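PDB 1Q1L: chorismate synthase from Aquifex aeolicus, which probably catalyses the anti-1,4-elimination of phosphate from 5-enolpyruvylshikimate-3-phosphate to give chorismate, using reduced FMN as cofactor. Local coordinates for residues A139-T142 and A143-A147; K153-L156 and S157-I161. One frame throughout, in Å; residues are numbered along the deposited sequence.

Contact 1. Residues A139-T142 and A143-A147; sequences ARET and AARVA
T142, A143 and E141 bury most of the surface in this local contact, where a loop turns into helix 142-157, and E141 reaches one helical turn ahead to R145. The backbone bonds at the entry change span: A143 N donates to R140 O and A144 N to E141 O, both three residues back. E141 O also takes a weak bond from R145 N, four residues on, and V146 N to T142 O, at 2.8 Å, keeps that alpha-helical spacing. T142 also turns back on the loop. With chi1 at 65° its OG1 lies between the backbone N and the carbonyl carbon, and it donates in the carbonyl plane to A139 O at 2.6 Å. That oxygen also accepts T142 N at 3.1 Å, so one residue grips it twice. The methyl of A143 lies over one face of the R140 guanidinium, offset toward its rim, with CB 3.9 Å from NH2 of R140; the charge itself is paired with D62. R145 NE points at E141 OE1 over 2.9 Å, nearly straight at 177°, and OE1 uses its syn lone pair while lying in the guanidinium plane. The two flat groups are nonetheless twisted 37° apart. E141 OE2 is hydrogen-bonded to OG1 of T13, so both carboxylate oxygens are held, and OE2 also lies 3.5 Å from R145 CG. A leucine in place of R145 would lack the guanidinium and would probably leave OE1 of the buried E141 without its charged mate and the carboxylate less firmly fixed in rotation. R145 also packs on W248 of the second subunit. The arrangement is a helix entry stapled by an i to i+4 salt bridge, next to R47 and Q264 of the predicted NADP(+) and FMN sites.

Contact 2. Residues K153-L156 and S157-I161; sequences KKFL and SEFGI
A Schellman motif ends helix 142-157 here, and L156 and I161 meet across it. Two backbone bonds define it: I161 N reaches back to L156 O at 3.1 Å, and G160 N closes the type I turn on S157 O at 2.9 Å. G160 is the C-prime residue; its positive phi of 80° would jam any CB against the preceding carbonyl oxygen, which favours glycine. L156 O also accepts F159 N, and the two donors arrive from opposite faces of its carbonyl plane. The apolar branches of L156 and I161 pack as well, with I161 CG2 4.0 Å from L156 CB and I161 CD1 beside L156 CD2.

Around the turn, F159 puts an edge to the face of F155 in a T-shaped pair, ring centroids 5.0 Å apart and planes at 68°. F159 CE1 stands over the rim of the F155 ring, 3.4 Å from CZ. With chi1 at 171°, F155 CG is anti to its own backbone N, which swings the ring toward F159, where CE1 comes over its face. M384 touches both phenylalanine side chains, and F391 meets F159.

K154 O and K153 O are also taken up. S157 OG donates to K154 O at 2.6 Å, while K153 O accepts S157 N and a water that donates as well to I161 O, bridging the helix end to the outgoing chain. The lysine charges are paired outside the turn, K154 with E39 and K153 with E364 and E43. Paired 6-to-1 and 5-to-2 bonds, with an apolar contact between the residues flanking the turn, are the signature of a Schellman C-cap, here leading into strand 162-170.

How the contacts relate
Following the chain, contact 1 comes first, where the loop after helix 131-137 enters helix 142-157; contact 2 follows where that helix gives way to strand 162-170. The two are in series, neither nested nor crossed, and each closes only a tight local turn. Their centres lie 21 Å apart and their nearest atoms about 7 Å, so they do not touch: the helix alone joins them along the chain. Helix 356-379 packs on side chains of both. At the entry, helix 37-48 and strand 21-27 are also met, beside the predicted cofactor sites; at the exit, helix 384-399 covers the aromatic pair and the chain passes into the five-stranded sheet.

Contact 1. Residues A139-T142 and A143-A147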
loop_
_atom_site.group_PDB
_atom_site.type_symbol
_atom_site.label_atom_id
_atom_site.label_comp_id
_atom_site.label_asym_id
_atom_site.label_seq_id
_atom_site.Cartn_x
_atom_site.Cartn_y
_atom_site.Cartn_z
ATOM N N ALA A 139 -22.159 6.523 12.301
ATOM C CA ALA A 139 -21.905 5.135 12.657
ATOM C C ALA A 139 -22.642 4.195 11.717
ATOM O O ALA A 139 -22.583 2.979 11.871
ATOM C CB ALA A 139 -22.335 4.882 14.093
ATOM N N ARG A 140 -23.349 4.770 10.750
ATOM C CA ARG A 140 -24.087 3.989 9.766
ATOM C C ARG A 140 -23.065 3.165 8.987
ATOM O O ARG A 140 -23.329 2.028 8.609
ATOM C CB ARG A 140 -24.818 4.926 8.804
ATOM C CG ARG A 140 -26.218 4.491 8.396
ATOM C CD ARG A 140 -26.268 3.176 7.636
ATOM N NE ARG A 140 -26.724 2.087 8.490
ATOM C CZ ARG A 140 -27.450 1.053 8.075
ATOM N NH1 ARG A 140 -27.816 0.952 6.804
ATOM N NH2 ARG A 140 -27.811 0.113 8.937
ATOM N N GLU A 141 -21.897 3.759 8.758
ATOM C CA GLU A 141 -20.818 3.115 8.015
ATOM C C GLU A 141 -20.312 1.847 8.693
ATOM O O GLU A 141 -19.830 0.940 8.014
ATOM C CB GLU A 141 -19.656 4.100 7.823
ATOM C CG GLU A 141 -18.601 3.690 6.787
ATOM C CD GLU A 141 -17.559 2.715 7.323
ATOM O OE1 GLU A 141 -16.976 2.991 8.395
ATOM O OE2 GLU A 141 -17.311 1.681 6.663
ATOM N N THR A 142 -20.423 1.774 10.021
ATOM C CA THR A 142 -19.948 0.591 10.731
ATOM C C THR A 142 -20.714 -0.648 10.281
ATOM O O THR A 142 -20.219 -1.766 10.410
ATOM C CB THR A 142 -20.058 0.733 12.284
ATOM O OG1 THR A 142 -21.433 0.829 12.674
ATOM C CG2 THR A 142 -19.313 1.969 12.765
ATOM N N ALA A 143 -21.915 -0.458 9.747
ATOM C CA ALA A 143 -22.704 -1.594 9.270
ATOM C C ALA A 143 -21.962 -2.306 8.130
ATOM O O ALA A 143 -22.000 -3.533 8.019
ATOM C CB ALA A 143 -24.068 -1.123 8.792
ATOM N N ALA A 144 -21.292 -1.534 7.281
ATOM C CA ALA A 144 -20.542 -2.125 6.178
ATOM C C ALA A 144 -19.315 -2.828 6.757
ATOM O O ALA A 144 -18.887 -3.864 6.250
ATOM C CB ALA A 144 -20.113 -1.042 5.184
ATOM N N ARG A 145 -18.754 -2.258 7.822
ATOM C CA ARG A 145 -17.583 -2.858 8.457
ATOM C C ARG A 145 -17.955 -4.204 9.047
ATOM O O ARG A 145 -17.172 -5.154 9.006
ATOM C CB ARG A 145 -17.047 -1.975 9.580
ATOM C CG ARG A 145 -16.529 -0.619 9.168
ATOM C CD ARG A 145 -15.643 -0.086 10.286
ATOM N NE ARG A 145 -15.444 1.356 10.241
ATOM C CZ ARG A 145 -14.568 1.996 11.005
ATOM N NH1 ARG A 145 -13.815 1.314 11.864
ATOM N NH2 ARG A 145 -14.441 3.313 10.915
ATOM N N VAL A 146 -19.155 -4.285 9.611
ATOM C CA VAL A 146 -19.619 -5.529 10.212
ATOM C C VAL A 146 -19.851 -6.598 9.144
ATOM O O VAL A 146 -19.605 -7.780 9.378
ATOM C CB VAL A 146 -20.914 -5.289 11.040
ATOM C CG1 VAL A 146 -21.540 -6.612 11.457
ATOM C CG2 VAL A 146 -20.581 -4.467 12.282
ATOM N N ALA A 147 -20.311 -6.185 7.969
ATOM C CA ALA A 147 -20.551 -7.134 6.878
ATOM C C ALA A 147 -19.224 -7.734 6.397
ATOM O O ALA A 147 -19.114 -8.945 6.185
ATOM C CB ALA A 147 -21.277 -6.432 5.717
#

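Contact 2. Residues K153-L156 and S157-I161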
loop_
_atom_site.group_PDB
_atom_site.type_symbol
_atom_site.label_atom_id
_atom_site.label_comp_id
_atom_site.label_asym_id
_atom_site.label_seq_id
_atom_site.Cartn_x
_atom_site.Cartn_y
_atom_site.Cartn_z
ATOM N N LYS A 153 -14.942 -13.493 9.826
ATOM C CA LYS A 153 -15.226 -14.398 10.938
ATOM C C LYS A 153 -15.474 -15.800 10.398
ATOM O O LYS A 153 -14.975 -16.780 10.945
ATOM C CB LYS A 153 -16.464 -13.955 11.715
ATOM C CG LYS A 153 -16.273 -12.769 12.638
ATOM C CD LYS A 153 -17.515 -12.591 13.504
ATOM C CE LYS A 153 -17.379 -11.425 14.462
ATOM N NZ LYS A 153 -18.603 -11.267 15.297
ATOM N N LYS A 154 -16.262 -15.906 9.331
ATOM C CA LYS A 154 -16.539 -17.217 8.750
ATOM C C LYS A 154 -15.216 -17.865 8.360
ATOM O O LYS A 154 -14.976 -19.043 8.629
ATOM C CB LYS A 154 -17.443 -17.090 7.522
ATOM C CG LYS A 154 -17.853 -18.437 6.933
ATOM C CD LYS A 154 -18.504 -19.324 8.002
ATOM C CE LYS A 154 -18.734 -20.747 7.499
ATOM N NZ LYS A 154 -19.675 -20.790 6.345
ATOM N N PHE A 155 -14.351 -17.083 7.726
ATOM C CA PHE A 155 -13.040 -17.577 7.318
ATOM C C PHE A 155 -12.248 -18.108 8.523
ATOM O O PHE A 155 -11.703 -19.212 8.486
ATOM C CB PHE A 155 -12.249 -16.452 6.634
ATOM C CG PHE A 155 -10.811 -16.801 6.369
ATOM C CD1 PHE A 155 -10.474 -17.771 5.426
ATOM C CD2 PHE A 155 -9.793 -16.187 7.096
ATOM C CE1 PHE A 155 -9.140 -18.126 5.215
ATOM C CE2 PHE A 155 -8.460 -16.532 6.892
ATOM C CZ PHE A 155 -8.131 -17.506 5.950
ATOM N N LEU A 156 -12.203 -17.320 9.591
ATOM C CA LEU A 156 -11.468 -17.684 10.803
ATOM C C LEU A 156 -12.002 -18.919 11.513
ATOM O O LEU A 156 -11.236 -19.699 12.085
ATOM C CB LEU A 156 -11.477 -16.523 11.797
ATOM C CG LEU A 156 -10.632 -15.295 11.481
ATOM C CD1 LEU A 156 -10.894 -14.223 12.531
ATOM C CD2 LEU A 156 -9.161 -15.676 11.451
ATOM N N SER A 157 -13.321 -19.084 11.496
ATOM C CA SER A 157 -13.939 -20.228 12.147
ATOM C C SER A 157 -13.513 -21.542 11.507
ATOM O O SER A 157 -13.549 -22.587 12.156
ATOM C CB SER A 157 -15.466 -20.096 12.115
ATOM O OG SER A 157 -15.945 -20.030 10.787
ATOM N N GLU A 158 -13.105 -21.500 10.241
ATOM C CA GLU A 158 -12.674 -22.713 9.549
ATOM C C GLU A 158 -11.404 -23.249 10.195
ATOM O O GLU A 158 -11.046 -24.418 10.012
ATOM C CB GLU A 158 -12.393 -22.434 8.066
ATOM C CG GLU A 158 -13.597 -21.994 7.250
ATOM C CD GLU A 158 -14.675 -23.059 7.160
ATOM O OE1 GLU A 158 -14.334 -24.243 6.945
ATOM O OE2 GLU A 158 -15.864 -22.710 7.293
ATOM N N PHE A 159 -10.711 -22.390 10.934
ATOM C CA PHE A 159 -9.484 -22.804 11.601
ATOM C C PHE A 159 -9.738 -22.950 13.096
ATOM O O PHE A 159 -8.808 -23.103 13.877
ATOM C CB PHE A 159 -8.371 -21.782 11.367
ATOM C CG PHE A 159 -8.133 -21.469 9.919
ATOM C CD1 PHE A 159 -8.877 -20.489 9.276
ATOM C CD2 PHE A 159 -7.196 -22.191 9.184
ATOM C CE1 PHE A 159 -8.696 -20.232 7.916
ATOM C CE2 PHE A 159 -7.006 -21.945 7.828
ATOM C CZ PHE A 159 -7.760 -20.961 7.192
ATOM N N GLY A 160 -11.007 -22.895 13.487
ATOM C CA GLY A 160 -11.350 -23.028 14.892
ATOM C C GLY A 160 -11.158 -21.755 15.692
ATOM O O GLY A 160 -11.265 -21.768 16.924
ATOM N N ILE A 161 -10.888 -20.652 14.996
ATOM C CA ILE A 161 -10.676 -19.362 15.650
ATOM C C ILE A 161 -12.024 -18.688 15.911
ATOM O O ILE A 161 -12.799 -18.421 14.992
ATOM C CB ILE A 161 -9.747 -18.454 14.793
ATOM C CG1 ILE A 161 -8.322 -19.035 14.798
ATOM C CG2 ILE A 161 -9.760 -17.026 15.322
ATOM C CD1 ILE A 161 -7.346 -18.345 13.858
HETATM O O HOH W 1 -14.379 -16.745 13.725
#